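Local coordinates for protein citrate synthase (Pyrobaculum aerophilum, PDB 2IBP) that probably catalyses the condensation of oxaloacetate with acetyl-CoA and water to citrate and CoA, the step by which acetyl units enter the tricarboxylic acid cycle, at residues A[73-77]-A[78-82]; A[98-101]-A[102-106]; A[132-136]-A[137-141]; A[320-323]-A[324-328]. All coordinates share one frame; numbering follows the deposited sequence. Where two conformers were deposited one is given.

Overall arrangement
All four contacts are local, within one helix or at its end. Interactions 1 to 3 are partly buried and touch the second subunit. Interaction 1 starts helix 77-90 with a capping box and two salt bridges; interaction 3 stops helix 125-135 with a Schellman motif. Interaction 2 is the last turn of helix 95-103, apolar toward helices 109-123 and 141-169, with an ion pair near the subunit interface. Interaction 4, within helix 319-332, is the buried one, with no other chain against it; its chemistry is mostly apolar, with Ser324 bonded back to the helix and the buried Glu327 held by Lys303 and Tyr295. It lies about 54 Å from interaction 3, centre to centre, beyond the chain's centre.

Interaction 1 (A[73-77]-A[78-82]); sequences RLPTK and RELED
Arg73 grips Glu79 end-on in a salt bridge: NH2 gives a nearly straight bond (172°) of 2.6 Å to OE2, and NH1 reaches the syn lone pair of OE1 at 2.8 Å. Both oxygens lie in the guanidinium plane, although the carboxylate is turned 31° against it. At the first residue of the helix, Lys77 bends at its last torsion (chi4 -66°) and sets NZ 2.6 Å from Glu81 OE2, on the syn side, a second salt bridge.

The hydrogen bonds make a capping box. Thr76, the N-cap, takes Glu79 N on its OG1 at 3.2 Å, while Glu79 OE1 accepts from Thr76 N at 2.8 Å on its anti side. OE1 thus holds two donors. Backbone bonds from Leu80 N to Thr76 O and from Glu81 N to Lys77 O begin the helix proper.

Apolar contact is modest: Pro75 CG rests 3.8 Å from Leu80 CB. Tyr67 of helix 62-71 packs against Arg73, Pro75 and Glu79, and Arg409 of the second subunit bonds to Pro75 O. With three N-H groups on one carboxylate, Glu79 is probably held as the anion, and its charge is probably favoured by the N-terminal end of the helix.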
loop_
_atom_site.group_PDB
_atom_site.type_symbol
_atom_site.label_atom_id
_atom_site.label_comp_id
_atom_site.label_asym_id
_atom_site.label_seq_id
_atom_site.Cartn_x
_atom_site.Cartn_y
_atom_site.Cartn_z
ATOM N N ARG A 73 5.014 -19.937 -17.880
ATOM C CA ARG A 73 4.850 -20.788 -19.046
ATOM C C ARG A 73 3.484 -21.446 -19.052
ATOM O O ARG A 73 2.794 -21.478 -18.044
ATOM C CB ARG A 73 5.905 -21.884 -19.057
ATOM C CG ARG A 73 5.797 -22.813 -17.889
ATOM C CD ARG A 73 6.821 -23.909 -17.990
ATOM N NE ARG A 73 6.786 -24.747 -16.804
ATOM C CZ ARG A 73 5.910 -25.724 -16.600
ATOM N NH1 ARG A 73 4.967 -25.992 -17.503
ATOM N NH2 ARG A 73 5.978 -26.429 -15.479
ATOM N N LEU A 74 3.108 -22.003 -20.191
ATOM C CA LEU A 74 1.835 -22.700 -20.291
ATOM C C LEU A 74 1.912 -24.032 -19.554
ATOM O O LEU A 74 2.936 -24.717 -19.611
ATOM C CB LEU A 74 1.457 -22.935 -21.756
ATOM C CG LEU A 74 1.115 -21.696 -22.590
ATOM C CD1 LEU A 74 0.983 -22.046 -24.070
ATOM C CD2 LEU A 74 -0.158 -21.033 -22.071
ATOM N N PRO A 75 0.834 -24.404 -18.861
ATOM C CA PRO A 75 0.830 -25.658 -18.115
ATOM C C PRO A 75 0.631 -26.896 -18.989
ATOM O O PRO A 75 -0.036 -26.833 -20.018
ATOM C CB PRO A 75 -0.397 -25.509 -17.206
ATOM C CG PRO A 75 -1.329 -24.654 -17.986
ATOM C CD PRO A 75 -0.430 -23.663 -18.692
ATOM N N THR A 76 1.181 -28.028 -18.562
ATOM C CA THR A 76 0.860 -29.281 -19.232
ATOM C C THR A 76 -0.562 -29.655 -18.779
ATOM O O THR A 76 -1.122 -29.040 -17.852
ATOM C CB THR A 76 1.804 -30.412 -18.801
ATOM O OG1 THR A 76 1.633 -30.652 -17.400
ATOM C CG2 THR A 76 3.258 -30.055 -19.101
ATOM N N LYS A 77 -1.159 -30.643 -19.433
ATOM C CA LYS A 77 -2.485 -31.092 -19.051
ATOM C C LYS A 77 -2.553 -31.396 -17.552
ATOM O O LYS A 77 -3.477 -30.946 -16.853
ATOM C CB LYS A 77 -2.868 -32.327 -19.871
ATOM C CG LYS A 77 -4.245 -32.902 -19.564
ATOM C CD LYS A 77 -4.545 -34.078 -20.495
ATOM C CE LYS A 77 -5.924 -34.683 -20.245
ATOM N NZ LYS A 77 -6.021 -35.321 -18.905
ATOM N N ARG A 78 -1.571 -32.143 -17.044
ATOM C CA ARG A 78 -1.575 -32.517 -15.643
ATOM C C ARG A 78 -1.452 -31.304 -14.729
ATOM O O ARG A 78 -2.146 -31.201 -13.724
ATOM C CB ARG A 78 -0.478 -33.541 -15.343
ATOM C CG ARG A 78 -0.418 -33.967 -13.879
ATOM C CD ARG A 78 0.160 -35.373 -13.712
ATOM N NE ARG A 78 1.486 -35.543 -14.309
ATOM C CZ ARG A 78 2.640 -35.408 -13.657
ATOM N NH1 ARG A 78 2.659 -35.075 -12.369
ATOM N NH2 ARG A 78 3.787 -35.598 -14.300
ATOM N N GLU A 79 -0.553 -30.399 -15.088
ATOM C CA GLU A 79 -0.323 -29.193 -14.298
ATOM C C GLU A 79 -1.573 -28.338 -14.226
ATOM O O GLU A 79 -1.935 -27.844 -13.154
ATOM C CB GLU A 79 0.806 -28.379 -14.904
ATOM C CG GLU A 79 2.166 -28.980 -14.601
ATOM C CD GLU A 79 3.277 -28.319 -15.361
ATOM O OE1 GLU A 79 3.011 -27.712 -16.418
ATOM O OE2 GLU A 79 4.440 -28.451 -14.919
ATOM N N LEU A 80 -2.274 -28.240 -15.347
ATOM C CA LEU A 80 -3.479 -27.415 -15.380
ATOM C C LEU A 80 -4.578 -28.045 -14.544
ATOM O O LEU A 80 -5.215 -27.372 -13.742
ATOM C CB LEU A 80 -3.934 -27.162 -16.809
ATOM C CG LEU A 80 -5.117 -26.197 -16.923
ATOM C CD1 LEU A 80 -4.778 -24.862 -16.235
ATOM C CD2 LEU A 80 -5.500 -25.992 -18.370
ATOM N N GLU A 81 -4.770 -29.358 -14.697
ATOM C CA GLU A 81 -5.758 -30.076 -13.901
ATOM C C GLU A 81 -5.492 -29.899 -12.406
ATOM O O GLU A 81 -6.402 -29.588 -11.632
ATOM C CB GLU A 81 -5.755 -31.567 -14.258
ATOM C CG GLU A 81 -6.360 -31.865 -15.607
ATOM C CD GLU A 81 -6.185 -33.316 -16.031
ATOM O OE1 GLU A 81 -5.433 -34.060 -15.359
ATOM O OE2 GLU A 81 -6.771 -33.696 -17.067
ATOM N N ASP A 82 -4.244 -30.101 -11.992
ATOM C CA ASP A 82 -3.877 -29.963 -10.588
ATOM C C ASP A 82 -4.079 -28.529 -10.086
ATOM O O ASP A 82 -4.564 -28.308 -8.981
ATOM C CB ASP A 82 -2.440 -30.418 -10.350
ATOM C CG ASP A 82 -2.254 -31.913 -10.584
ATOM O OD1 ASP A 82 -3.274 -32.635 -10.687
ATOM O OD2 ASP A 82 -1.082 -32.353 -10.633
#

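Interaction 2 (A[98-101]-A[102-106]); sequences VEVI and RNLAK
Glu99 and Arg102, one helical turn apart, lie side by side and point the same way, their carboxylate and guanidinium planes only 17° from parallel. The glutamate folds back at its second torsion (chi2 -54°), which brings the carboxylate alongside the arginine. Arg102 leaves the helix extended and then turns at chi3 (-52°), carrying NE and NH2 past the two oxygens. NH2 bonds to OE2 at 3.2 Å on the syn side, somewhat out of both planes; NE lies 3.1 Å from OE1 and 3.4 Å from OE2, both weak bonds. Replacing Glu99 by alanine is likely to leave Arg102 without its carboxylate mate and its guanidinium freer to swing.

Asn103 turns its amide back over the helix, and ND2 makes a weak bond of 2.9 Å to Glu99 O, which also takes Asn103 N. Farther round the helix, Val100 CG1 meets Leu104 CD1 at 4.3 Å. Leu104 is the first residue to leave helical angles, and its N bonds to Ile101 O from above the carbonyl plane and weakly to Val100 O.

Val100 and Leu104 pack on helix 109-123, while Glu99 and Asn103 pack against Asn103 and Glu99 of the second subunit, where Tyr123 also bonds to Asn103 O. The long, bent bonds suggest an ion pair held more by charge than by directed hydrogen bonding; Arg102 has a second conformer, so this pairing may hold only part of the time.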
loop_
_atom_site.group_PDB
_atom_site.type_symbol
_atom_site.label_atom_id
_atom_site.label_comp_id
_atom_site.label_asym_id
_atom_site.label_seq_id
_atom_site.Cartn_x
_atom_site.Cartn_y
_atom_site.Cartn_z
ATOM N N VAL A 98 -15.099 -13.977 6.301
ATOM C CA VAL A 98 -16.510 -13.798 5.976
ATOM C C VAL A 98 -17.162 -12.838 6.970
ATOM O O VAL A 98 -17.915 -11.948 6.566
ATOM C CB VAL A 98 -17.249 -15.147 5.945
ATOM C CG1 VAL A 98 -18.731 -14.934 5.660
ATOM C CG2 VAL A 98 -16.621 -16.032 4.893
ATOM N N GLU A 99 -16.784 -12.936 8.246
ATOM C CA GLU A 99 -17.330 -12.006 9.238
ATOM C C GLU A 99 -16.828 -10.593 8.982
ATOM O O GLU A 99 -17.568 -9.629 9.172
ATOM C CB GLU A 99 -17.036 -12.461 10.657
ATOM C CG GLU A 99 -17.727 -13.778 10.984
ATOM C CD GLU A 99 -19.233 -13.737 10.713
ATOM O OE1 GLU A 99 -19.902 -12.800 11.203
ATOM O OE2 GLU A 99 -19.745 -14.635 10.003
ATOM N N VAL A 100 -15.562 -10.454 8.592
ATOM C CA VAL A 100 -15.045 -9.141 8.249
ATOM C C VAL A 100 -15.869 -8.545 7.103
ATOM O O VAL A 100 -16.316 -7.410 7.175
ATOM C CB VAL A 100 -13.557 -9.198 7.910
ATOM C CG1 VAL A 100 -13.091 -7.912 7.240
ATOM C CG2 VAL A 100 -12.771 -9.476 9.189
ATOM N N ILE A 101 -16.101 -9.330 6.055
ATOM C CA ILE A 101 -16.928 -8.858 4.936
ATOM C C ILE A 101 -18.348 -8.486 5.402
ATOM O O ILE A 101 -18.891 -7.451 4.997
ATOM C CB ILE A 101 -16.999 -9.915 3.818
ATOM C CG1 ILE A 101 -15.598 -10.162 3.241
ATOM C CG2 ILE A 101 -17.933 -9.438 2.691
ATOM C CD1 ILE A 101 -15.512 -11.411 2.321
ATOM N N ARG A 102 -18.948 -9.320 6.240
ATOM C CA ARG A 102 -20.300 -9.074 6.751
ATOM C C ARG A 102 -20.346 -7.731 7.459
ATOM O O ARG A 102 -21.264 -6.928 7.255
ATOM C CB ARG A 102 -20.694 -10.164 7.740
ATOM C CG ARG A 102 -22.129 -10.054 8.234
ATOM C CD ARG A 102 -22.404 -11.037 9.355
ATOM N NE ARG A 102 -22.028 -12.398 8.992
ATOM C CZ ARG A 102 -22.828 -13.281 8.396
ATOM N NH1 ARG A 102 -24.068 -12.960 8.053
ATOM N NH2 ARG A 102 -22.364 -14.496 8.119
ATOM N N ASN A 103 -19.348 -7.490 8.303
ATOM C CA ASN A 103 -19.300 -6.223 9.029
ATOM C C ASN A 103 -19.151 -5.010 8.146
ATOM O O ASN A 103 -19.570 -3.922 8.526
ATOM C CB ASN A 103 -18.227 -6.231 10.083
ATOM C CG ASN A 103 -18.678 -6.953 11.298
ATOM O OD1 ASN A 103 -19.651 -6.535 11.936
ATOM N ND2 ASN A 103 -18.083 -8.103 11.559
ATOM N N LEU A 104 -18.606 -5.215 6.952
ATOM C CA LEU A 104 -18.400 -4.149 5.988
ATOM C C LEU A 104 -19.396 -4.223 4.819
ATOM O O LEU A 104 -19.211 -3.571 3.803
ATOM C CB LEU A 104 -16.965 -4.216 5.489
ATOM C CG LEU A 104 -15.915 -3.984 6.583
ATOM C CD1 LEU A 104 -14.513 -4.018 5.978
ATOM C CD2 LEU A 104 -16.209 -2.648 7.238
ATOM N N ALA A 105 -20.508 -4.908 5.059
ATOM C CA ALA A 105 -21.519 -5.127 4.028
ATOM C C ALA A 105 -22.093 -3.820 3.514
ATOM O O ALA A 105 -22.469 -3.710 2.349
ATOM C CB ALA A 105 -22.626 -6.006 4.561
ATOM N N LYS A 106 -22.222 -2.843 4.406
ATOM C CA LYS A 106 -22.839 -1.586 4.029
ATOM C C LYS A 106 -21.847 -0.555 3.544
ATOM O O LYS A 106 -22.229 0.576 3.250
ATOM C CB LYS A 106 -23.654 -1.022 5.189
ATOM C CG LYS A 106 -24.881 -1.843 5.521
ATOM C CD LYS A 106 -25.612 -1.265 6.725
ATOM C CE LYS A 106 -26.851 -2.078 7.073
ATOM N NZ LYS A 106 -27.605 -1.464 8.200
#

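Interaction 3 (A[132-136]-A[137-141]); sequences EALSV and GRYKA
Ala133 O takes Arg138 N at 3.0 Å and Leu134 O takes Gly137 N at 3.0 Å, the nested pair of bonds of a Schellman motif that closes helix 125-135, with Gly137 as C-prime. Both donors stand above the carbonyl planes. Ala133 O also accepts from Val136 N, which comes from the opposite face to Arg138 N.

The reversal favours glycine at Gly137: phi is 72°, and a CB there would come too close to Val136 O.

Side chains then close over the turn. Arg138 bends at its third torsion (chi3 65°) and lays one guanidinium face over Ala133, with NH2 3.5 Å from CB; NH1 passes 3.4 Å from Val136 CG2, the two side chains running alongside each other. Leu134 CD2 comes 3.8 Å from Tyr139 CD1, meeting the ring obliquely.

Farther out, Glu143 positions Arg138 and the loop's end, its OE2 forming a salt bridge with Arg138 NE and its OE1 accepting from Lys140 N, the N-cap of the next helix. Tyr139 meets Trp383 edge-to-face and packs on Ala147. The segment is thus the link between helices 125-135 and 141-169, ending the first and leading directly into the second.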
loop_
_atom_site.group_PDB
_atom_site.type_symbol
_atom_site.label_atom_id
_atom_site.label_comp_id
_atom_site.label_asym_id
_atom_site.label_seq_id
_atom_site.Cartn_x
_atom_site.Cartn_y
_atom_site.Cartn_z
ATOM N N GLU A 132 7.284 -16.266 8.990
ATOM C CA GLU A 132 8.323 -16.728 9.915
ATOM C C GLU A 132 9.664 -16.830 9.195
ATOM O O GLU A 132 10.698 -16.384 9.700
ATOM C CB GLU A 132 7.959 -18.097 10.509
ATOM C CG GLU A 132 6.793 -18.066 11.490
ATOM C CD GLU A 132 6.390 -19.450 12.001
ATOM O OE1 GLU A 132 6.598 -20.461 11.291
ATOM O OE2 GLU A 132 5.820 -19.519 13.111
ATOM N N ALA A 133 9.654 -17.433 8.012
ATOM C CA ALA A 133 10.888 -17.611 7.244
ATOM C C ALA A 133 11.516 -16.273 6.850
ATOM O O ALA A 133 12.707 -16.036 7.053
ATOM C CB ALA A 133 10.632 -18.469 6.004
ATOM N N LEU A 134 10.703 -15.368 6.315
ATOM C CA LEU A 134 11.236 -14.080 5.878
ATOM C C LEU A 134 11.733 -13.234 7.056
ATOM O O LEU A 134 12.611 -12.391 6.887
ATOM C CB LEU A 134 10.196 -13.317 5.062
ATOM C CG LEU A 134 9.839 -13.977 3.729
ATOM C CD1 LEU A 134 8.741 -13.170 3.022
ATOM C CD2 LEU A 134 11.059 -14.129 2.848
ATOM N N SER A 135 11.190 -13.479 8.246
ATOM C CA SER A 135 11.593 -12.722 9.437
ATOM C C SER A 135 13.067 -12.984 9.760
ATOM O O SER A 135 13.728 -12.148 10.369
ATOM C CB SER A 135 10.726 -13.075 10.648
ATOM O OG SER A 135 11.044 -14.354 11.173
ATOM N N VAL A 136 13.567 -14.145 9.345
ATOM C CA VAL A 136 14.976 -14.504 9.563
ATOM C C VAL A 136 15.767 -14.502 8.250
ATOM O O VAL A 136 16.873 -15.053 8.170
ATOM C CB VAL A 136 15.128 -15.851 10.316
ATOM C CG1 VAL A 136 14.422 -15.787 11.682
ATOM C CG2 VAL A 136 14.585 -17.008 9.496
ATOM N N GLY A 137 15.196 -13.871 7.226
ATOM C CA GLY A 137 15.843 -13.702 5.940
ATOM C C GLY A 137 15.974 -14.941 5.084
ATOM O O GLY A 137 16.804 -14.978 4.159
ATOM N N ARG A 138 15.124 -15.932 5.334
ATOM C CA ARG A 138 15.194 -17.174 4.588
ATOM C C ARG A 138 14.164 -17.198 3.462
ATOM O O ARG A 138 12.969 -17.180 3.732
ATOM C CB ARG A 138 14.976 -18.380 5.493
ATOM C CG ARG A 138 15.166 -19.699 4.773
ATOM C CD ARG A 138 15.072 -20.890 5.703
ATOM N NE ARG A 138 13.750 -21.077 6.296
ATOM C CZ ARG A 138 13.412 -20.761 7.544
ATOM N NH1 ARG A 138 14.308 -20.261 8.387
ATOM N NH2 ARG A 138 12.177 -20.988 7.970
ATOM N N TYR A 139 14.641 -17.294 2.228
ATOM C CA TYR A 139 13.760 -17.407 1.077
ATOM C C TYR A 139 14.415 -18.322 0.052
ATOM O O TYR A 139 15.045 -17.875 -0.903
ATOM C CB TYR A 139 13.442 -16.034 0.494
ATOM C CG TYR A 139 12.373 -16.074 -0.564
ATOM C CD1 TYR A 139 11.055 -16.370 -0.230
ATOM C CD2 TYR A 139 12.659 -15.736 -1.878
ATOM C CE1 TYR A 139 10.060 -16.378 -1.207
ATOM C CE2 TYR A 139 11.677 -15.757 -2.851
ATOM C CZ TYR A 139 10.386 -16.045 -2.501
ATOM O OH TYR A 139 9.422 -16.068 -3.484
ATOM N N LYS A 140 14.238 -19.615 0.282
ATOM C CA LYS A 140 14.791 -20.649 -0.567
ATOM C C LYS A 140 13.654 -21.480 -1.169
ATOM O O LYS A 140 12.510 -21.035 -1.211
ATOM C CB LYS A 140 15.744 -21.511 0.266
ATOM C CG LYS A 140 16.936 -20.757 0.870
ATOM C CD LYS A 140 18.093 -20.592 -0.118
ATOM C CE LYS A 140 17.900 -19.460 -1.113
ATOM N NZ LYS A 140 17.982 -18.125 -0.461
ATOM N N ALA A 141 13.959 -22.686 -1.634
ATOM C CA ALA A 141 12.968 -23.528 -2.306
ATOM C C ALA A 141 11.653 -23.691 -1.545
ATOM O O ALA A 141 10.577 -23.511 -2.114
ATOM C CB ALA A 141 13.560 -24.900 -2.611
#

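Interaction 4 (A[320-323]-A[324-328]); sequences FAIA and SAIEQ
Phe320 turns one ring face to Ser324 OG, which sits 3.3 Å above the plane, offset toward the rim and nearest CE2. The ring gets there with CG anti to the backbone N (chi1 -172°), which swings it along the helix toward the next turn. Ser324 OG leans back on its own helix and bonds to Phe320 O at 2.8 Å, so this oxygen holds both the hydroxyl and Ser324 N, reached from opposite faces of its plane.

The rest is a regular alpha-helical turn within helix 319-332: Ala325 N bonds to Ala321 O, Ile326 N to Ile322 O and Glu327 N to Ala323 O at 2.8 Å. Ile322 CG2 and Ile326 CD1, 4.0 Å apart, lie side by side on the face that Tyr260 of helix 252-263 covers.

Phe320 also packs on Ser306, Arg307 and Val310 of helix 297-313 and meets Trp348. Its side chain is about 6 Å from that of Glu304, a residue seen to bind magnesium, though no ion is bound to it in this chain. Cutting Phe320 back to alanine is likely to leave a gap against helix 297-313 and Ser324 OG without its ring face. Glu327 OE2 is held by Lys303 and Tyr295.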
loop_
_atom_site.group_PDB
_atom_site.type_symbol
_atom_site.label_atom_id
_atom_site.label_comp_id
_atom_site.label_asym_id
_atom_site.label_seq_id
_atom_site.Cartn_x
_atom_site.Cartn_y
_atom_site.Cartn_z
ATOM N N PHE A 320 -24.524 -0.288 -26.507
ATOM C CA PHE A 320 -23.648 -0.746 -27.576
ATOM C C PHE A 320 -23.825 0.113 -28.847
ATOM O O PHE A 320 -22.862 0.488 -29.512
ATOM C CB PHE A 320 -23.870 -2.230 -27.858
ATOM C CG PHE A 320 -22.877 -2.802 -28.793
ATOM C CD1 PHE A 320 -21.610 -3.137 -28.338
ATOM C CD2 PHE A 320 -23.171 -2.961 -30.137
ATOM C CE1 PHE A 320 -20.668 -3.635 -29.204
ATOM C CE2 PHE A 320 -22.225 -3.447 -31.011
ATOM C CZ PHE A 320 -20.971 -3.796 -30.536
ATOM N N ALA A 321 -25.073 0.465 -29.136
ATOM C CA ALA A 321 -25.386 1.310 -30.291
ATOM C C ALA A 321 -24.720 2.679 -30.162
ATOM O O ALA A 321 -24.107 3.178 -31.114
ATOM C CB ALA A 321 -26.896 1.483 -30.414
ATOM N N ILE A 322 -24.818 3.266 -28.967
ATOM C CA ILE A 322 -24.231 4.574 -28.703
ATOM C C ILE A 322 -22.709 4.503 -28.770
ATOM O O ILE A 322 -22.065 5.300 -29.467
ATOM C CB ILE A 322 -24.704 5.122 -27.356
ATOM C CG1 ILE A 322 -26.221 5.368 -27.382
ATOM C CG2 ILE A 322 -23.954 6.410 -26.982
ATOM C CD1 ILE A 322 -26.827 5.647 -26.018
ATOM N N ALA A 323 -22.124 3.539 -28.050
ATOM C CA ALA A 323 -20.683 3.359 -28.083
ATOM C C ALA A 323 -20.174 3.099 -29.499
ATOM O O ALA A 323 -19.175 3.673 -29.935
ATOM C CB ALA A 323 -20.263 2.236 -27.154
ATOM N N SER A 324 -20.872 2.252 -30.253
ATOM C CA SER A 324 -20.482 1.962 -31.635
ATOM C C SER A 324 -20.506 3.202 -32.543
ATOM O O SER A 324 -19.595 3.421 -33.340
ATOM C CB SER A 324 -21.392 0.890 -32.229
ATOM O OG SER A 324 -21.159 -0.356 -31.606
ATOM N N ALA A 325 -21.536 4.021 -32.384
ATOM C CA ALA A 325 -21.673 5.246 -33.171
ATOM C C ALA A 325 -20.517 6.197 -32.891
ATOM O O ALA A 325 -19.926 6.767 -33.804
ATOM C CB ALA A 325 -23.004 5.909 -32.866
ATOM N N ILE A 326 -20.195 6.343 -31.613
ATOM C CA ILE A 326 -19.105 7.191 -31.200
ATOM C C ILE A 326 -17.789 6.640 -31.714
ATOM O O ILE A 326 -16.962 7.372 -32.255
ATOM C CB ILE A 326 -19.082 7.320 -29.683
ATOM C CG1 ILE A 326 -20.307 8.126 -29.224
ATOM C CG2 ILE A 326 -17.777 7.986 -29.199
ATOM C CD1 ILE A 326 -20.482 8.181 -27.739
ATOM N N GLU A 327 -17.600 5.333 -31.562
ATOM C CA GLU A 327 -16.380 4.705 -32.041
ATOM C C GLU A 327 -16.156 4.965 -33.529
ATOM O O GLU A 327 -15.065 5.339 -33.938
ATOM C CB GLU A 327 -16.416 3.191 -31.800
ATOM C CG GLU A 327 -15.104 2.529 -32.142
ATOM C CD GLU A 327 -15.276 1.200 -32.833
ATOM O OE1 GLU A 327 -16.223 1.059 -33.634
ATOM O OE2 GLU A 327 -14.394 0.338 -32.670
ATOM N N GLN A 328 -17.196 4.767 -34.339
ATOM C CA GLN A 328 -17.090 4.977 -35.779
ATOM C C GLN A 328 -16.667 6.404 -36.123
ATOM O O GLN A 328 -15.769 6.616 -36.948
ATOM C CB GLN A 328 -18.405 4.606 -36.447
ATOM C CG GLN A 328 -18.688 3.107 -36.356
ATOM C CD GLN A 328 -20.123 2.736 -36.688
ATOM O OE1 GLN A 328 -20.550 1.606 -36.440
ATOM N NE2 GLN A 328 -20.884 3.692 -37.212
#